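Long-range contacts in transmembrane oligosaccharyl transferase (Archaeoglobus fulgidus, PDB 3WAJ), which is a membrane protein of the STT3/AglB family, pairing a helical transmembrane region with a large soluble portion, and holds a zinc ion in the crystal: residues 124-129 against 174-179; 409-414 against 436-441; 663-668 against 744-749. All coordinates share one frame; numbering follows the deposited sequence.

Interaction 1. Residues 124-129 against 174-179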
loop_
_atom_site.group_PDB
_atom_site.type_symbol
_atom_site.label_atom_id
_atom_site.label_comp_id
_atom_site.label_asym_id
_atom_site.label_seq_id
_atom_site.Cartn_x
_atom_site.Cartn_y
_atom_site.Cartn_z
ATOM N N VAL A 124 3.680 -26.267 -1.997
ATOM C CA VAL A 124 5.050 -26.344 -2.503
ATOM C C VAL A 124 5.516 -27.795 -2.570
ATOM O O VAL A 124 5.869 -28.273 -3.647
ATOM C CB VAL A 124 6.040 -25.493 -1.701
ATOM C CG1 VAL A 124 7.461 -25.769 -2.170
ATOM C CG2 VAL A 124 5.719 -24.021 -1.871
ATOM N N TYR A 125 5.496 -28.484 -1.429
ATOM C CA TYR A 125 5.767 -29.912 -1.394
ATOM C C TYR A 125 5.040 -30.595 -2.538
ATOM O O TYR A 125 5.671 -31.248 -3.363
ATOM C CB TYR A 125 5.335 -30.550 -0.063
ATOM C CG TYR A 125 5.445 -32.059 -0.096
ATOM C CD1 TYR A 125 6.631 -32.694 0.253
ATOM C CD2 TYR A 125 4.374 -32.851 -0.503
ATOM C CE1 TYR A 125 6.752 -34.083 0.199
ATOM C CE2 TYR A 125 4.481 -34.235 -0.559
ATOM C CZ TYR A 125 5.672 -34.845 -0.206
ATOM O OH TYR A 125 5.780 -36.217 -0.257
ATOM N N LEU A 126 3.718 -30.424 -2.587
ATOM C CA LEU A 126 2.892 -31.018 -3.640
ATOM C C LEU A 126 3.439 -30.715 -5.021
ATOM O O LEU A 126 3.598 -31.629 -5.830
ATOM C CB LEU A 126 1.437 -30.549 -3.551
ATOM C CG LEU A 126 0.539 -31.181 -4.618
ATOM C CD1 LEU A 126 0.608 -32.698 -4.511
ATOM C CD2 LEU A 126 -0.905 -30.709 -4.515
ATOM N N LEU A 127 3.739 -29.445 -5.291
ATOM C CA LEU A 127 4.264 -29.055 -6.607
ATOM C C LEU A 127 5.642 -29.642 -6.941
ATOM O O LEU A 127 5.827 -30.186 -8.029
ATOM C CB LEU A 127 4.298 -27.535 -6.778
ATOM C CG LEU A 127 5.006 -27.046 -8.046
ATOM C CD1 LEU A 127 4.241 -27.440 -9.307
ATOM C CD2 LEU A 127 5.215 -25.549 -7.998
ATOM N N THR A 128 6.608 -29.525 -6.030
ATOM C CA THR A 128 7.947 -30.028 -6.334
ATOM C C THR A 128 8.062 -31.543 -6.159
ATOM O O THR A 128 9.069 -32.139 -6.540
ATOM C CB THR A 128 9.094 -29.318 -5.554
ATOM O OG1 THR A 128 9.719 -30.256 -4.682
ATOM C CG2 THR A 128 8.596 -28.160 -4.749
ATOM N N ARG A 129 7.033 -32.155 -5.579
ATOM C CA ARG A 129 6.919 -33.613 -5.575
ATOM C C ARG A 129 6.416 -34.076 -6.942
ATOM O O ARG A 129 6.927 -35.036 -7.512
ATOM C CB ARG A 129 5.949 -34.074 -4.482
ATOM C CG ARG A 129 6.027 -35.552 -4.112
ATOM C CD ARG A 129 5.167 -36.439 -5.015
ATOM N NE ARG A 129 3.738 -36.316 -4.721
ATOM C CZ ARG A 129 2.955 -37.328 -4.356
ATOM N NH1 ARG A 129 3.454 -38.554 -4.245
ATOM N NH2 ARG A 129 1.667 -37.115 -4.106
ATOM N N LEU A 174 -0.833 -25.045 -9.829
ATOM C CA LEU A 174 0.155 -25.771 -10.617
ATOM C C LEU A 174 0.296 -27.224 -10.137
ATOM O O LEU A 174 0.120 -28.169 -10.915
ATOM C CB LEU A 174 1.507 -25.071 -10.545
ATOM C CG LEU A 174 1.605 -23.637 -11.050
ATOM C CD1 LEU A 174 2.990 -23.087 -10.756
ATOM C CD2 LEU A 174 1.300 -23.545 -12.542
ATOM N N GLY A 175 0.616 -27.393 -8.858
ATOM C CA GLY A 175 0.808 -28.708 -8.276
ATOM C C GLY A 175 -0.401 -29.610 -8.417
ATOM O O GLY A 175 -0.268 -30.799 -8.699
ATOM N N THR A 176 -1.586 -29.046 -8.221
ATOM C CA THR A 176 -2.814 -29.823 -8.348
ATOM C C THR A 176 -3.141 -30.106 -9.807
ATOM O O THR A 176 -3.718 -31.144 -10.137
ATOM C CB THR A 176 -4.018 -29.123 -7.682
ATOM O OG1 THR A 176 -4.197 -27.818 -8.256
ATOM C CG2 THR A 176 -3.828 -29.025 -6.163
ATOM N N PHE A 177 -2.802 -29.168 -10.686
ATOM C CA PHE A 177 -2.976 -29.420 -12.110
ATOM C C PHE A 177 -2.035 -30.531 -12.594
ATOM O O PHE A 177 -2.448 -31.413 -13.349
ATOM C CB PHE A 177 -2.759 -28.169 -12.951
ATOM C CG PHE A 177 -2.915 -28.408 -14.426
ATOM C CD1 PHE A 177 -4.176 -28.454 -14.999
ATOM C CD2 PHE A 177 -1.796 -28.613 -15.240
ATOM C CE1 PHE A 177 -4.329 -28.703 -16.354
ATOM C CE2 PHE A 177 -1.938 -28.857 -16.603
ATOM C CZ PHE A 177 -3.204 -28.905 -17.162
ATOM N N LEU A 178 -0.774 -30.481 -12.172
ATOM C CA LEU A 178 0.181 -31.487 -12.602
ATOM C C LEU A 178 -0.215 -32.833 -12.015
ATOM O O LEU A 178 -0.157 -33.855 -12.696
ATOM C CB LEU A 178 1.615 -31.087 -12.247
ATOM C CG LEU A 178 2.109 -29.935 -13.128
ATOM C CD1 LEU A 178 3.543 -29.541 -12.814
ATOM C CD2 LEU A 178 1.971 -30.288 -14.604
ATOM N N LEU A 179 -0.669 -32.820 -10.768
ATOM C CA LEU A 179 -1.202 -34.018 -10.129
ATOM C C LEU A 179 -2.365 -34.611 -10.935
ATOM O O LEU A 179 -2.508 -35.829 -11.025
ATOM C CB LEU A 179 -1.641 -33.692 -8.700
ATOM C CG LEU A 179 -1.924 -34.822 -7.702
ATOM C CD1 LEU A 179 -3.315 -35.392 -7.857
ATOM C CD2 LEU A 179 -0.899 -35.931 -7.835
#
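L127 lays its side chain over the backbone of G175, in a close helix-to-helix crossing within the N-terminal, multi-spanning helical bundle of the STT3 family (clan GT-C). Helices 121-131 and 163-181 pass here with their segment axes 8.1 Å apart and their N-to-C directions 43° apart. The glycine makes this proximity possible: with no side chain between the helices, the CA atoms of L127 and G175 lie just 3.9 Å from each other.

Two neighbouring leucines use different branches. In L126 CG stands anti to the backbone N (chi1 -179°), and CD2 prolongs the extended chain past the glycine to meet T176 CG2 at 3.8 Å; the two side chains cross at about a right angle. L127 leaves its helix in a similar way, but the branch that does the work is CD1, bent back from the extended direction (chi2 67°) so that it drops beside the G175 backbone. That methyl lies 3.7 Å from G175 N and nearly as close, at 3.8 Å, to L174 CB.

T176 belongs to the same surface although its CB starts away from the partner helix. Its methyl serves the apolar contact; its hydroxyl is bound to the backbone oxygens of S172 and A173 and to T207 OG1, which fixes how the side chain is turned. L178 and L127 complete the seam through their CD1 methyls, 4.1 Å apart.

Interaction 2. Residues 409-414 against 436-441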
loop_
_atom_site.group_PDB
_atom_site.type_symbol
_atom_site.label_atom_id
_atom_site.label_comp_id
_atom_site.label_asym_id
_atom_site.label_seq_id
_atom_site.Cartn_x
_atom_site.Cartn_y
_atom_site.Cartn_z
ATOM N N ALA A 409 6.671 -27.932 -17.822
ATOM C CA ALA A 409 5.635 -27.047 -17.298
ATOM C C ALA A 409 6.231 -26.080 -16.276
ATOM O O ALA A 409 5.936 -24.889 -16.286
ATOM C CB ALA A 409 4.507 -27.862 -16.680
ATOM N N LEU A 410 7.090 -26.601 -15.409
ATOM C CA LEU A 410 7.704 -25.784 -14.367
ATOM C C LEU A 410 8.571 -24.657 -14.938
ATOM O O LEU A 410 8.499 -23.514 -14.471
ATOM C CB LEU A 410 8.506 -26.663 -13.402
ATOM C CG LEU A 410 8.566 -26.220 -11.939
ATOM C CD1 LEU A 410 7.219 -26.419 -11.226
ATOM C CD2 LEU A 410 9.686 -26.974 -11.239
ATOM N N LEU A 411 9.380 -24.978 -15.947
ATOM C CA LEU A 411 10.228 -23.986 -16.614
ATOM C C LEU A 411 9.414 -22.858 -17.245
ATOM O O LEU A 411 9.774 -21.685 -17.137
ATOM C CB LEU A 411 11.119 -24.660 -17.661
ATOM C CG LEU A 411 12.469 -25.111 -17.097
ATOM C CD1 LEU A 411 13.154 -26.136 -18.000
ATOM C CD2 LEU A 411 13.368 -23.901 -16.874
ATOM N N ILE A 412 8.319 -23.239 -17.899
ATOM C CA ILE A 412 7.411 -22.303 -18.541
ATOM C C ILE A 412 6.823 -21.359 -17.504
ATOM O O ILE A 412 6.703 -20.158 -17.735
ATOM C CB ILE A 412 6.263 -23.061 -19.250
ATOM C CG1 ILE A 412 6.801 -23.875 -20.427
ATOM C CG2 ILE A 412 5.183 -22.106 -19.740
ATOM C CD1 ILE A 412 5.712 -24.617 -21.193
ATOM N N TRP A 413 6.446 -21.915 -16.359
ATOM C CA TRP A 413 5.944 -21.116 -15.248
ATOM C C TRP A 413 7.010 -20.129 -14.781
ATOM O O TRP A 413 6.730 -18.950 -14.597
ATOM C CB TRP A 413 5.516 -22.030 -14.094
ATOM C CG TRP A 413 5.300 -21.322 -12.781
ATOM C CD1 TRP A 413 4.391 -20.332 -12.512
ATOM C CD2 TRP A 413 5.989 -21.580 -11.550
ATOM N NE1 TRP A 413 4.485 -19.956 -11.191
ATOM C CE2 TRP A 413 5.455 -20.706 -10.579
ATOM C CE3 TRP A 413 7.005 -22.461 -11.177
ATOM C CZ2 TRP A 413 5.907 -20.691 -9.255
ATOM C CZ3 TRP A 413 7.458 -22.445 -9.860
ATOM C CH2 TRP A 413 6.908 -21.568 -8.919
ATOM N N ALA A 414 8.235 -20.621 -14.618
ATOM C CA ALA A 414 9.347 -19.798 -14.154
ATOM C C ALA A 414 9.686 -18.665 -15.129
ATOM O O ALA A 414 9.843 -17.511 -14.723
ATOM C CB ALA A 414 10.567 -20.665 -13.887
ATOM N N ALA A 436 12.481 -21.387 -4.239
ATOM C CA ALA A 436 12.460 -22.499 -3.278
ATOM C C ALA A 436 12.420 -23.899 -3.929
ATOM O O ALA A 436 12.955 -24.866 -3.378
ATOM C CB ALA A 436 11.305 -22.336 -2.310
ATOM N N VAL A 437 11.760 -23.998 -5.084
ATOM C CA VAL A 437 11.631 -25.263 -5.808
ATOM C C VAL A 437 12.914 -25.604 -6.548
ATOM O O VAL A 437 13.388 -26.739 -6.478
ATOM C CB VAL A 437 10.467 -25.217 -6.810
ATOM C CG1 VAL A 437 10.422 -26.478 -7.652
ATOM C CG2 VAL A 437 9.152 -25.021 -6.086
ATOM N N TYR A 438 13.474 -24.613 -7.246
ATOM C CA TYR A 438 14.709 -24.790 -8.019
ATOM C C TYR A 438 15.979 -24.772 -7.148
ATOM O O TYR A 438 17.095 -24.898 -7.652
ATOM C CB TYR A 438 14.786 -23.765 -9.160
ATOM C CG TYR A 438 13.847 -24.061 -10.312
ATOM C CD1 TYR A 438 13.813 -25.324 -10.902
ATOM C CD2 TYR A 438 12.980 -23.090 -10.802
ATOM C CE1 TYR A 438 12.949 -25.606 -11.956
ATOM C CE2 TYR A 438 12.113 -23.367 -11.855
ATOM C CZ TYR A 438 12.105 -24.625 -12.423
ATOM O OH TYR A 438 11.256 -24.904 -13.464
ATOM N N SER A 439 15.802 -24.611 -5.841
ATOM C CA SER A 439 16.902 -24.786 -4.900
ATOM C C SER A 439 16.810 -26.173 -4.283
ATOM O O SER A 439 17.822 -26.856 -4.110
ATOM C CB SER A 439 16.883 -23.710 -3.814
ATOM O OG SER A 439 17.237 -22.443 -4.327
ATOM N N ALA A 440 15.583 -26.594 -3.983
ATOM C CA ALA A 440 15.322 -27.955 -3.519
ATOM C C ALA A 440 15.684 -28.981 -4.593
ATOM O O ALA A 440 15.835 -30.164 -4.305
ATOM C CB ALA A 440 13.886 -28.109 -3.131
ATOM N N LEU A 441 15.792 -28.523 -5.834
ATOM C CA LEU A 441 16.203 -29.379 -6.932
ATOM C C LEU A 441 17.730 -29.394 -6.992
ATOM O O LEU A 441 18.344 -30.462 -6.962
ATOM C CB LEU A 441 15.578 -28.872 -8.235
ATOM C CG LEU A 441 15.755 -29.625 -9.553
ATOM C CD1 LEU A 441 16.937 -29.067 -10.322
ATOM C CD2 LEU A 441 15.907 -31.122 -9.328
#
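Y438 and L410 reach for each other from opposite directions, bridging two helices too far apart for backbone contact: the segment axes come no nearer than 12.2 Å, and their directions differ by 136°.

The apolar contacts gather on L410 CD2. This methyl lies obliquely against the tyrosine ring, 3.6 Å from Y438 CZ, and also meets V437 CG1 at 3.7 Å. V437 offers that methyl because CG1 is anti to its backbone N (chi1 174°). On the ring's edge, near its plane, A414 CB comes within 3.7 Å of Y438 CE2. Residues one turn apart on helix 405-420 thus meet the two sides of the ring end, L410 by CE1 and CZ, A414 by CE2.

Y438 spans the gap between helix 405-420 and helix 429-446 in the buried interior of the membrane-spanning helical bundle. I392 of helix 384-402 packs on Y438 as well.

The polar end behaves differently. Y438 OH lies against the peptide linking L410 and L411, 3.1 Å from L411 N and 3.2 Å from L410 O, at angles too poor for a hydrogen bond to either. L410 O is instead engaged by A414 N in the regular helical bond of 2.9 Å. L411 flanks the hydroxyl at about a right angle to the tyrosine, its CG 3.8 Å from Y438 OH.

Interaction 3. Residues 663-668 against 744-749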
loop_
_atom_site.group_PDB
_atom_site.type_symbol
_atom_site.label_atom_id
_atom_site.label_comp_id
_atom_site.label_asym_id
_atom_site.label_seq_id
_atom_site.Cartn_x
_atom_site.Cartn_y
_atom_site.Cartn_z
ATOM N N ILE A 663 31.521 20.155 5.157
ATOM C CA ILE A 663 30.549 19.182 5.616
ATOM C C ILE A 663 29.135 19.744 5.363
ATOM O O ILE A 663 28.785 20.838 5.804
ATOM C CB ILE A 663 30.866 18.586 7.043
ATOM C CG1 ILE A 663 29.680 18.691 7.983
ATOM C CG2 ILE A 663 32.161 19.128 7.633
ATOM C CD1 ILE A 663 28.773 17.509 7.849
ATOM N N ILE A 664 28.364 19.009 4.569
ATOM C CA ILE A 664 27.053 19.459 4.105
ATOM C C ILE A 664 25.951 18.675 4.807
ATOM O O ILE A 664 25.969 17.439 4.817
ATOM C CB ILE A 664 26.903 19.232 2.574
ATOM C CG1 ILE A 664 27.997 19.976 1.800
ATOM C CG2 ILE A 664 25.510 19.644 2.090
ATOM C CD1 ILE A 664 28.155 19.518 0.356
ATOM N N ILE A 665 24.987 19.380 5.392
ATOM C CA ILE A 665 23.854 18.689 5.986
ATOM C C ILE A 665 22.972 18.176 4.850
ATOM O O ILE A 665 22.345 18.968 4.134
ATOM C CB ILE A 665 23.056 19.582 6.951
ATOM C CG1 ILE A 665 23.898 19.908 8.183
ATOM C CG2 ILE A 665 21.740 18.900 7.365
ATOM C CD1 ILE A 665 23.413 21.126 8.954
ATOM N N PRO A 666 22.910 16.838 4.689
ATOM C CA PRO A 666 22.219 16.198 3.559
ATOM C C PRO A 666 20.715 16.271 3.763
ATOM O O PRO A 666 20.029 15.251 3.921
ATOM C CB PRO A 666 22.702 14.741 3.631
ATOM C CG PRO A 666 22.890 14.518 5.112
ATOM C CD PRO A 666 23.407 15.840 5.659
ATOM N N LEU A 667 20.224 17.502 3.796
ATOM C CA LEU A 667 18.804 17.788 3.864
ATOM C C LEU A 667 18.582 18.979 2.955
ATOM O O LEU A 667 19.074 20.070 3.221
ATOM C CB LEU A 667 18.361 18.127 5.296
ATOM C CG LEU A 667 16.905 18.597 5.391
ATOM C CD1 LEU A 667 15.960 17.415 5.118
ATOM C CD2 LEU A 667 16.594 19.266 6.737
ATOM N N ARG A 668 17.853 18.770 1.868
ATOM C CA ARG A 668 17.574 19.851 0.940
ATOM C C ARG A 668 16.573 20.825 1.573
ATOM O O ARG A 668 15.493 20.419 2.003
ATOM C CB ARG A 668 17.030 19.279 -0.369
ATOM C CG ARG A 668 17.010 20.270 -1.506
ATOM C CD ARG A 668 17.716 19.727 -2.722
ATOM N NE ARG A 668 17.659 20.693 -3.810
ATOM C CZ ARG A 668 16.902 20.553 -4.889
ATOM N NH1 ARG A 668 16.162 19.463 -5.043
ATOM N NH2 ARG A 668 16.898 21.497 -5.819
ATOM N N GLU A 744 12.080 19.268 10.545
ATOM C CA GLU A 744 11.087 20.330 10.719
ATOM C C GLU A 744 11.717 21.539 11.444
ATOM O O GLU A 744 11.505 22.696 11.054
ATOM C CB GLU A 744 9.881 19.799 11.502
ATOM C CG GLU A 744 9.020 20.892 12.126
ATOM C CD GLU A 744 7.833 20.327 12.909
ATOM O OE1 GLU A 744 7.536 20.835 14.017
ATOM O OE2 GLU A 744 7.188 19.376 12.405
ATOM N N VAL A 745 12.498 21.255 12.492
ATOM C CA VAL A 745 13.229 22.304 13.203
ATOM C C VAL A 745 14.108 23.069 12.223
ATOM O O VAL A 745 14.098 24.292 12.201
ATOM C CB VAL A 745 14.074 21.750 14.388
ATOM C CG1 VAL A 745 15.008 22.808 14.905
ATOM C CG2 VAL A 745 13.158 21.282 15.527
ATOM N N LEU A 746 14.843 22.347 11.384
ATOM C CA LEU A 746 15.689 23.010 10.401
ATOM C C LEU A 746 14.887 23.799 9.341
ATOM O O LEU A 746 15.284 24.900 8.943
ATOM C CB LEU A 746 16.653 22.007 9.765
ATOM C CG LEU A 746 17.661 21.399 10.751
ATOM C CD1 LEU A 746 18.613 20.413 10.052
ATOM C CD2 LEU A 746 18.440 22.503 11.454
ATOM N N TYR A 747 13.767 23.243 8.891
ATOM C CA TYR A 747 12.886 23.939 7.958
ATOM C C TYR A 747 12.482 25.287 8.534
ATOM O O TYR A 747 12.500 26.301 7.831
ATOM C CB TYR A 747 11.604 23.136 7.750
ATOM C CG TYR A 747 11.693 22.019 6.756
ATOM C CD1 TYR A 747 12.915 21.534 6.329
ATOM C CD2 TYR A 747 10.544 21.466 6.220
ATOM C CE1 TYR A 747 12.988 20.509 5.394
ATOM C CE2 TYR A 747 10.603 20.445 5.278
ATOM C CZ TYR A 747 11.826 19.970 4.873
ATOM O OH TYR A 747 11.884 18.938 3.952
ATOM N N LYS A 748 12.096 25.279 9.814
ATOM C CA LYS A 748 11.668 26.492 10.508
ATOM C C LYS A 748 12.810 27.472 10.651
ATOM O O LYS A 748 12.638 28.680 10.459
ATOM C CB LYS A 748 11.114 26.154 11.900
ATOM C CG LYS A 748 9.830 25.388 11.852
ATOM C CD LYS A 748 9.301 25.054 13.242
ATOM C CE LYS A 748 7.900 24.459 13.104
ATOM N NZ LYS A 748 7.428 23.750 14.313
ATOM N N TYR A 749 13.975 26.946 11.011
ATOM C CA TYR A 749 15.197 27.760 11.094
ATOM C C TYR A 749 15.493 28.435 9.753
ATOM O O TYR A 749 15.659 29.652 9.701
ATOM C CB TYR A 749 16.378 26.896 11.539
ATOM C CG TYR A 749 17.718 27.604 11.497
ATOM C CD1 TYR A 749 17.999 28.676 12.351
ATOM C CD2 TYR A 749 18.722 27.169 10.633
ATOM C CE1 TYR A 749 19.234 29.312 12.315
ATOM C CE2 TYR A 749 19.958 27.788 10.585
ATOM C CZ TYR A 749 20.215 28.862 11.425
ATOM O OH TYR A 749 21.457 29.456 11.371
#
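L667 pushes its CD2 methyl into the angle between two consecutive helix side chains, lying 4.0 Å from L746 CD1 and 4.0 Å from Y747 CE1. The leucine extends toward the helix with CG anti to the backbone N (chi1 173°). It meets L746 obliquely and Y747 at about a right angle. I665 adds a looser touch, its CG2 4.4 Å from the same L746 methyl.

Between I665 and L667, whose CB atoms both point toward the helix, P666 is the centre of an inverse gamma turn, closed by L667 N bonding to I665 O at 2.6 Å. The turn lies close to strand 663-664, an outer strand of a small antiparallel sheet, and the I665 backbone is still bonded to F641 of the neighbouring strand, so the contact lays the chain beside that sheet edge against helix 740-755. L725 of helix 717-732 also packs on L746.

R668 departs from the apolar seam. Its CB points away from the helix, and its guanidinium group is held by a salt bridge to E634 and a hydrogen bond to G638 O; meanwhile its own carbonyl oxygen sits 4.2 Å from Y747 CE1. Beyond the two segments, the Y747 ring also meets that of Y674, their planes at about 80°, and its side chain touches P670 and L684.

Overall arrangement
Along the chain the three contacts follow in series. Interactions 1 and 2 are neighbours in the transmembrane bundle, with centres about 11 Å apart, and helix 405-420 ties them together: L410 meets L127 of helix 121-131, and W413 meets L174 of helix 163-181. T128 and V437 also pack directly. Helix 163-181 begins at H163, which binds the zinc ion with D47 and D161, so the helix packed in interaction 1 also carries a zinc ligand at its start. Interaction 3, centred about 56 Å from interaction 1 and about 50 Å from interaction 2, joins the chain beside an edge strand to helix 740-755 in the soluble portion. Apolar contacts thus occur in both regions, without touching.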